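Local coordinates for protein SaTIE-TED (Staphylococcus aureus, PDB 6FX6) that probably helps the bacterium attach to its surroundings, as the thioester domain of an LPXTG-anchored cell-surface protein, at residues Q6-K11 against A58-A63; A24-N29 against E49-A54; N195-L200 against W232-V237. All coordinates share one frame; numbering follows the deposited sequence.

Contact 1. Residues Q6-K11 against A58-A63; sequences QKLDVK and AVHTGA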
# COMPACT_ATOMS: atom_id res chain seq x y z
N GLN A 6 12.24 -18.11 4.65
CA GLN A 6 12.92 -17.13 3.79
C GLN A 6 14.10 -16.46 4.50
O GLN A 6 14.02 -16.12 5.69
CB GLN A 6 11.94 -16.04 3.32
CG GLN A 6 10.73 -16.55 2.53
CD GLN A 6 11.09 -17.19 1.20
OE1 GLN A 6 12.15 -16.94 0.63
NE2 GLN A 6 10.18 -18.01 0.69
N LYS A 7 15.19 -16.26 3.75
CA LYS A 7 16.38 -15.59 4.25
C LYS A 7 16.18 -14.08 4.18
O LYS A 7 15.67 -13.57 3.18
CB LYS A 7 17.59 -16.01 3.41
CG LYS A 7 18.94 -15.81 4.08
CD LYS A 7 20.07 -16.44 3.28
CE LYS A 7 20.14 -17.96 3.47
NZ LYS A 7 21.07 -18.60 2.51
N LEU A 8 16.57 -13.37 5.24
CA LEU A 8 16.53 -11.90 5.24
C LEU A 8 17.79 -11.36 4.56
O LEU A 8 18.90 -11.60 5.03
CB LEU A 8 16.44 -11.35 6.67
CG LEU A 8 16.40 -9.83 6.85
CD1 LEU A 8 15.23 -9.22 6.10
CD2 LEU A 8 16.32 -9.48 8.33
N ASP A 9 17.59 -10.66 3.45
CA ASP A 9 18.67 -9.98 2.73
C ASP A 9 18.61 -8.49 3.03
O ASP A 9 17.61 -7.98 3.54
CB ASP A 9 18.55 -10.22 1.22
CG ASP A 9 18.63 -11.69 0.84
OD1 ASP A 9 19.37 -12.46 1.50
OD2 ASP A 9 17.96 -12.09 -0.13
N VAL A 10 19.69 -7.79 2.69
CA VAL A 10 19.82 -6.37 2.99
C VAL A 10 20.66 -5.68 1.93
O VAL A 10 21.50 -6.30 1.29
CB VAL A 10 20.48 -6.16 4.38
CG1 VAL A 10 21.93 -6.64 4.40
CG2 VAL A 10 20.40 -4.71 4.82
N LYS A 11 20.40 -4.39 1.74
CA LYS A 11 21.32 -3.48 1.07
C LYS A 11 21.55 -2.32 2.03
O LYS A 11 20.60 -1.70 2.50
CB LYS A 11 20.78 -3.02 -0.28
CG LYS A 11 20.76 -4.15 -1.30
CD LYS A 11 20.78 -3.67 -2.75
CE LYS A 11 19.38 -3.43 -3.29
NZ LYS A 11 19.39 -3.17 -4.76
N ALA A 58 19.81 -14.57 8.21
CA ALA A 58 19.22 -15.71 8.92
C ALA A 58 17.89 -16.09 8.30
O ALA A 58 17.19 -15.26 7.71
CB ALA A 58 19.02 -15.37 10.40
N VAL A 59 17.55 -17.37 8.46
CA VAL A 59 16.29 -17.93 7.97
C VAL A 59 15.16 -17.49 8.91
O VAL A 59 15.22 -17.74 10.11
CB VAL A 59 16.35 -19.47 7.92
CG1 VAL A 59 15.01 -20.07 7.49
CG2 VAL A 59 17.46 -19.93 6.97
N HIS A 60 14.15 -16.82 8.35
CA HIS A 60 12.97 -16.39 9.09
C HIS A 60 11.78 -17.25 8.69
O HIS A 60 11.79 -17.87 7.63
CB HIS A 60 12.64 -14.92 8.78
CG HIS A 60 13.68 -13.95 9.26
ND1 HIS A 60 15.01 -14.06 8.91
CD2 HIS A 60 13.57 -12.85 10.04
CE1 HIS A 60 15.68 -13.07 9.47
NE2 HIS A 60 14.83 -12.32 10.15
N THR A 61 10.76 -17.27 9.54
CA THR A 61 9.52 -17.99 9.25
C THR A 61 8.43 -16.96 8.96
O THR A 61 8.17 -16.07 9.79
CB THR A 61 9.11 -18.94 10.39
OG1 THR A 61 8.41 -18.21 11.41
CG2 THR A 61 10.33 -19.63 10.99
N GLY A 62 7.80 -17.09 7.79
CA GLY A 62 6.72 -16.20 7.38
C GLY A 62 5.38 -16.62 7.94
O GLY A 62 4.96 -17.77 7.78
N ALA A 63 4.71 -15.70 8.63
CA ALA A 63 3.34 -15.88 9.10
C ALA A 63 2.54 -14.64 8.72
O ALA A 63 3.13 -13.60 8.44
CB ALA A 63 3.32 -16.09 10.60
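His60 and Gln6 form the hydrogen-bonded pair of a short antiparallel ladder. Gln6 N gives a bond to His60 O at 3.0 Å, and His60 N returns one to Gln6 O at 2.8 Å. Both are nearly straight. The next pair, Lys7 with Val59, is non-hydrogen-bonded. The directions of the two short strand segments are 117° apart, well off antiparallel, and the ladder has two pairs.

His60 has the most surface buried here. Its CG stands anti to its carbonyl carbon (chi1 -66°), and the ring turns back along its own chain. There ND1 donates to Ala58 O at 2.8 Å. The carbonyl oxygen lies in the ring plane, but ND1 sits above the carbonyl plane, and the bond is bent to 136°. Ala58 O also takes a bond from Leu8 N at 3.2 Å, on the opposite face of its plane. Two donors thus grip one oxygen, and the ND1 bond probably helps fix the rotation of the imidazole.

Leu8 packs against this ring. Its CB comes within 3.4 Å of His60 CE1, and its CD2 lies 3.7 Å from His60 NE2. The two side chains meet at a slant, aliphatic carbons of Leu8 against the CE1 and NE2 part of the imidazole.

Gln6 contributes mainly through its backbone. Its side chain shares a sheet face with that of His60 and leans on Val40, Asn41 and Tyr212. Lys7 and Val59 share the other face and are exposed.

Within the antiparallel sheet, strand 5-13 lies between strand 30-40 and strand 59-64. Leu8 also touches Phe38 of strand 30-40. Strand 59-64 passes the sheet on to strand 210-213, where Tyr212 meets both Gln6 and His60.

Contact 2. Residues A24-N29 against E49-A54; sequences AKDREN and EPNKEA. With ACT (acetate ion), chain D; ACT (acetate ion), chain E.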
# COMPACT_ATOMS: atom_id res chain seq x y z
N ALA A 24 12.55 4.47 21.11
CA ALA A 24 11.44 3.56 20.86
C ALA A 24 11.51 2.43 21.88
O ALA A 24 12.44 1.63 21.83
CB ALA A 24 11.51 3.01 19.45
N LYS A 25 10.54 2.38 22.80
CA LYS A 25 10.54 1.41 23.91
C LYS A 25 11.81 1.57 24.78
O LYS A 25 12.18 2.70 25.08
CB LYS A 25 10.34 -0.03 23.40
CG LYS A 25 9.04 -0.28 22.65
CD LYS A 25 8.63 -1.74 22.84
CE LYS A 25 7.61 -2.20 21.81
NZ LYS A 25 7.31 -3.64 22.02
N ASP A 26 12.44 0.47 25.18
CA ASP A 26 13.72 0.50 25.93
C ASP A 26 14.87 1.19 25.18
O ASP A 26 15.71 1.83 25.82
CB ASP A 26 14.15 -0.92 26.35
CG ASP A 26 14.33 -1.87 25.16
OD1 ASP A 26 13.45 -1.90 24.27
OD2 ASP A 26 15.34 -2.60 25.13
N ARG A 27 14.91 1.07 23.86
CA ARG A 27 15.92 1.76 23.04
C ARG A 27 15.73 3.28 23.16
O ARG A 27 14.75 3.82 22.64
CB ARG A 27 15.82 1.32 21.58
CG ARG A 27 16.82 1.98 20.64
CD ARG A 27 16.76 1.39 19.24
NE ARG A 27 17.42 0.09 19.17
CZ ARG A 27 17.74 -0.56 18.05
NH1 ARG A 27 17.47 -0.04 16.84
NH2 ARG A 27 18.35 -1.74 18.13
N GLU A 28 16.65 3.94 23.85
CA GLU A 28 16.62 5.38 24.09
C GLU A 28 17.82 6.06 23.44
O GLU A 28 18.95 5.56 23.55
CB GLU A 28 16.63 5.67 25.60
CG GLU A 28 15.34 5.34 26.32
CD GLU A 28 15.45 5.45 27.84
OE1 GLU A 28 16.55 5.20 28.39
OE2 GLU A 28 14.44 5.78 28.49
N ASN A 29 17.57 7.19 22.77
CA ASN A 29 18.62 8.04 22.17
C ASN A 29 19.67 7.23 21.39
O ASN A 29 20.88 7.34 21.63
CB ASN A 29 19.26 8.91 23.26
CG ASN A 29 18.29 9.90 23.85
OD1 ASN A 29 17.77 10.77 23.14
ND2 ASN A 29 18.01 9.78 25.15
N GLU A 49 9.50 -3.51 14.39
CA GLU A 49 9.78 -3.40 15.82
C GLU A 49 10.98 -2.44 15.95
O GLU A 49 12.13 -2.88 15.93
CB GLU A 49 10.14 -4.76 16.40
CG GLU A 49 8.95 -5.67 16.64
CD GLU A 49 9.38 -7.00 17.23
OE1 GLU A 49 10.21 -7.69 16.61
OE2 GLU A 49 8.88 -7.36 18.32
N PRO A 50 10.72 -1.12 16.09
CA PRO A 50 11.81 -0.13 16.05
C PRO A 50 12.88 -0.22 17.16
O PRO A 50 13.94 0.39 17.03
CB PRO A 50 11.07 1.21 16.12
CG PRO A 50 9.76 0.90 16.75
CD PRO A 50 9.41 -0.48 16.29
N ASN A 51 12.59 -0.96 18.23
CA ASN A 51 13.52 -1.16 19.36
C ASN A 51 14.46 -2.39 19.24
O ASN A 51 15.13 -2.73 20.22
CB ASN A 51 12.71 -1.28 20.66
CG ASN A 51 11.98 -2.60 20.78
OD1 ASN A 51 11.35 -3.06 19.83
ND2 ASN A 51 12.08 -3.23 21.95
N LYS A 52 14.51 -3.05 18.08
CA LYS A 52 15.29 -4.28 17.93
C LYS A 52 16.14 -4.31 16.67
O LYS A 52 15.80 -3.71 15.65
CB LYS A 52 14.36 -5.49 17.90
CG LYS A 52 13.68 -5.75 19.23
CD LYS A 52 12.85 -7.02 19.17
CE LYS A 52 12.39 -7.44 20.55
NZ LYS A 52 11.80 -8.80 20.52
N GLU A 53 17.26 -5.03 16.76
CA GLU A 53 18.12 -5.31 15.61
C GLU A 53 17.61 -6.52 14.82
O GLU A 53 17.18 -7.52 15.40
CB GLU A 53 19.58 -5.53 16.06
CG GLU A 53 19.95 -6.94 16.56
CD GLU A 53 19.14 -7.42 17.77
OE1 GLU A 53 18.69 -6.58 18.59
OE2 GLU A 53 18.93 -8.65 17.89
N ALA A 54 17.65 -6.42 13.49
CA ALA A 54 17.27 -7.53 12.61
C ALA A 54 18.39 -8.56 12.49
O ALA A 54 19.57 -8.22 12.62
CB ALA A 54 16.88 -7.00 11.23
C ACT D . 19.38 -1.72 22.44
O ACT D . 18.74 -2.30 21.54
OXT ACT D . 20.20 -2.32 23.17
CH3 ACT D . 19.14 -0.26 22.66
C ACT E . 20.01 -1.67 13.82
O ACT E . 19.81 -1.15 12.70
OXT ACT E . 19.37 -1.33 14.84
CH3 ACT E . 21.06 -2.73 13.95
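Asn51 ND2 donates to Asp26 OD1 at 3.0 Å, in a bond that is almost straight (173°). The acceptor lies in the amide plane of Asn51. The carboxylate and amide planes stand 77° apart, and the two side chains cross at about a right angle. Asn51 CG sits between its backbone N and carbonyl carbon, which brings the amide across to the carboxylate. This bond ties two turns together. The type II' turn from Ala24 to Arg27 follows strand 20-24. The type I turn from Glu49 to Lys52 lies in the thioester-domain loop between strands 43-47 and 59-64.

Packing continues beside the bond. Asn51 CB lies close to Ala24 O, at 3.1 Å. The aliphatic part of Lys25 slants across Asn51, with Lys25 CB at 3.8 Å from Asn51 CB. Nearby, Ala24 CB meets Pro50 CB at 3.8 Å, a small apolar touch between buried residues.

Arg27 reaches over the second turn. Lys52 N and Asn51 C of the backbone lie over one face of its guanidinium, Lys52 N above the centre. Arg27 NH1 gives a hydrogen bond to OXT of the chain E acetate at 3.0 Å, and it also bonds to Tyr22 OH. Arg27 NH2 makes a weak bond to O of the chain D acetate at 3.5 Å. Tyr22 OH is hydrogen-bonded to Pro50 O as well, so this tyrosine links the arginine to the turn. Phe30 adds a cation-pi contact.

The acetates probably come from the crystallisation liquor. The guanidinium edge accepts carboxylates in the crystal while its face rests on the peptide backbone. This alone does not show a natural ligand. The nearby Glu53 may temper the charge of Arg27 without touching it.

Contact 3. Residues N195-L200 against W232-V237; sequences NATIHL and WLTLQV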
# COMPACT_ATOMS: atom_id res chain seq x y z
N ASN A 195 -26.76 -9.05 -13.47
CA ASN A 195 -26.15 -8.08 -12.58
C ASN A 195 -24.64 -8.17 -12.74
O ASN A 195 -24.01 -9.10 -12.24
CB ASN A 195 -26.60 -8.34 -11.14
CG ASN A 195 -28.10 -8.18 -10.98
OD1 ASN A 195 -28.85 -9.17 -11.00
ND2 ASN A 195 -28.55 -6.95 -10.86
N ALA A 196 -24.07 -7.21 -13.48
CA ALA A 196 -22.65 -7.21 -13.83
C ALA A 196 -21.91 -6.10 -13.09
O ALA A 196 -22.19 -4.91 -13.31
CB ALA A 196 -22.49 -7.04 -15.33
N THR A 197 -20.96 -6.48 -12.24
CA THR A 197 -20.24 -5.54 -11.39
C THR A 197 -18.87 -5.18 -11.99
O THR A 197 -18.06 -6.06 -12.28
CB THR A 197 -20.09 -6.10 -9.97
OG1 THR A 197 -21.39 -6.28 -9.41
CG2 THR A 197 -19.28 -5.17 -9.08
N ILE A 198 -18.65 -3.87 -12.16
CA ILE A 198 -17.39 -3.31 -12.61
C ILE A 198 -16.61 -2.81 -11.38
O ILE A 198 -17.17 -2.07 -10.57
CB ILE A 198 -17.63 -2.15 -13.60
CG1 ILE A 198 -18.32 -2.69 -14.86
CG2 ILE A 198 -16.32 -1.46 -13.95
CD1 ILE A 198 -18.76 -1.63 -15.85
N HIS A 199 -15.34 -3.19 -11.27
CA HIS A 199 -14.47 -2.76 -10.17
C HIS A 199 -13.37 -1.86 -10.70
O HIS A 199 -12.65 -2.25 -11.61
CB HIS A 199 -13.79 -3.95 -9.49
CG HIS A 199 -14.74 -5.01 -9.03
ND1 HIS A 199 -15.28 -5.03 -7.76
CD2 HIS A 199 -15.22 -6.11 -9.67
CE1 HIS A 199 -16.06 -6.09 -7.64
NE2 HIS A 199 -16.04 -6.76 -8.78
N LEU A 200 -13.24 -0.67 -10.11
CA LEU A 200 -12.20 0.30 -10.47
C LEU A 200 -11.15 0.36 -9.36
O LEU A 200 -11.30 1.12 -8.41
CB LEU A 200 -12.83 1.67 -10.69
CG LEU A 200 -14.07 1.70 -11.59
CD1 LEU A 200 -14.54 3.14 -11.74
CD2 LEU A 200 -13.79 1.06 -12.95
N TRP A 232 -16.85 0.57 -7.06
CA TRP A 232 -17.58 -0.38 -7.90
C TRP A 232 -19.01 0.05 -8.20
O TRP A 232 -19.65 0.79 -7.44
CB TRP A 232 -17.55 -1.80 -7.31
CG TRP A 232 -18.18 -1.97 -5.95
CD1 TRP A 232 -17.53 -1.98 -4.75
CD2 TRP A 232 -19.56 -2.21 -5.66
NE1 TRP A 232 -18.42 -2.19 -3.73
CE2 TRP A 232 -19.67 -2.33 -4.26
CE3 TRP A 232 -20.72 -2.32 -6.44
CZ2 TRP A 232 -20.90 -2.56 -3.62
CZ3 TRP A 232 -21.95 -2.54 -5.80
CH2 TRP A 232 -22.02 -2.67 -4.40
N LEU A 233 -19.48 -0.46 -9.33
CA LEU A 233 -20.77 -0.12 -9.89
C LEU A 233 -21.36 -1.38 -10.49
O LEU A 233 -20.68 -2.08 -11.26
CB LEU A 233 -20.56 0.94 -10.97
CG LEU A 233 -21.71 1.42 -11.86
CD1 LEU A 233 -21.50 2.87 -12.25
CD2 LEU A 233 -21.85 0.56 -13.10
N THR A 234 -22.62 -1.67 -10.15
CA THR A 234 -23.30 -2.85 -10.67
C THR A 234 -24.27 -2.43 -11.77
O THR A 234 -25.15 -1.61 -11.54
CB THR A 234 -24.04 -3.61 -9.55
OG1 THR A 234 -23.08 -4.07 -8.60
CG2 THR A 234 -24.80 -4.83 -10.11
N LEU A 235 -24.10 -3.00 -12.96
CA LEU A 235 -25.02 -2.77 -14.07
C LEU A 235 -26.14 -3.78 -14.04
O LEU A 235 -25.88 -4.97 -13.89
CB LEU A 235 -24.29 -2.90 -15.40
CG LEU A 235 -23.06 -2.02 -15.63
CD1 LEU A 235 -22.32 -2.48 -16.88
CD2 LEU A 235 -23.43 -0.56 -15.73
N GLN A 236 -27.38 -3.32 -14.19
CA GLN A 236 -28.53 -4.19 -14.36
C GLN A 236 -28.76 -4.29 -15.87
O GLN A 236 -29.30 -3.37 -16.48
CB GLN A 236 -29.76 -3.62 -13.64
CG GLN A 236 -29.60 -3.51 -12.13
CD GLN A 236 -30.78 -2.81 -11.45
OE1 GLN A 236 -31.46 -1.97 -12.04
NE2 GLN A 236 -31.02 -3.17 -10.19
N VAL A 237 -28.34 -5.41 -16.45
CA VAL A 237 -28.28 -5.54 -17.91
C VAL A 237 -29.66 -5.94 -18.43
O VAL A 237 -30.16 -7.02 -18.09
CB VAL A 237 -27.21 -6.57 -18.35
CG1 VAL A 237 -27.03 -6.54 -19.87
CG2 VAL A 237 -25.88 -6.28 -17.66
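Thr197 and Thr234 face each other in an antiparallel ladder at the middle of a mixed four-stranded sheet, one layer of a beta sandwich. Five successive pairs run from Asn195 with Gln236 to His199 with Trp232. Backbone bonds join Ala196 to Leu235 and Ile198 to Leu233, each pair in both directions. The shortest is Leu235 N to Ala196 O, at 2.7 Å.

Side chains alternate between two faces. On one face Ile198 and Leu235 slant across each other, with Ile198 CD1 at 3.8 Å from Leu235 CD1. These methyl groups turn toward the three-stranded sheet, where Val175 and Val186 touch both residues. Further along this face Ala196 CB meets Val237 CG2 at 4.2 Å. This is the interior of the sandwich.

The other face is more polar. Asn195 and Gln236 lie side by side and point the same way, their amide planes 71° apart. They meet through carbon and nitrogen, Asn195 ND2 being 3.8 Å from Gln236 CG. At the other end His199 and Trp232 are crossed at a slant, with His199 ND1 at 4.0 Å from Trp232 CB. The imidazole is held by Asp230, which bonds to His199 ND1. Trp232 CG sits between the backbone N and the carbonyl carbon (chi1 62°), and the indole leads away from the neighbouring strand. It makes an edge-to-face contact with the ring of His142. Thr197 CG2 lies over one face of the His199 ring, offset toward the rim, and also approaches Trp232 CE3.

Between these ends are the two threonines. In each, OG1 is anti to the carbonyl carbon, and the two hydroxyls turn to one another across the strands. Thr197 OG1 and Thr234 OG1 share a hydrogen bond of 2.9 Å, in which either could be the donor.

Contacts 1 and 2 belong to one half of the elongated chain and contact 3 to the other. Contact 2 falls between the two segments of contact 1 along the sequence, and contact 3 follows both. The centres of contacts 1 and 2 are 19 Å apart. The two touch where Leu8 CD2 packs on Ala54 CB at 3.9 Å. Contact 1 joins strands of the large antiparallel sheet, and contact 2 ties turns beside it. Contact 3 lies in a separate beta sandwich, its centre 41 Å from contact 1 and 48 Å from contact 2. Contacts 1 and 2 thus join parts of the thioester-domain half. Contact 3, across the chain's centre, holds the middle of the sandwich.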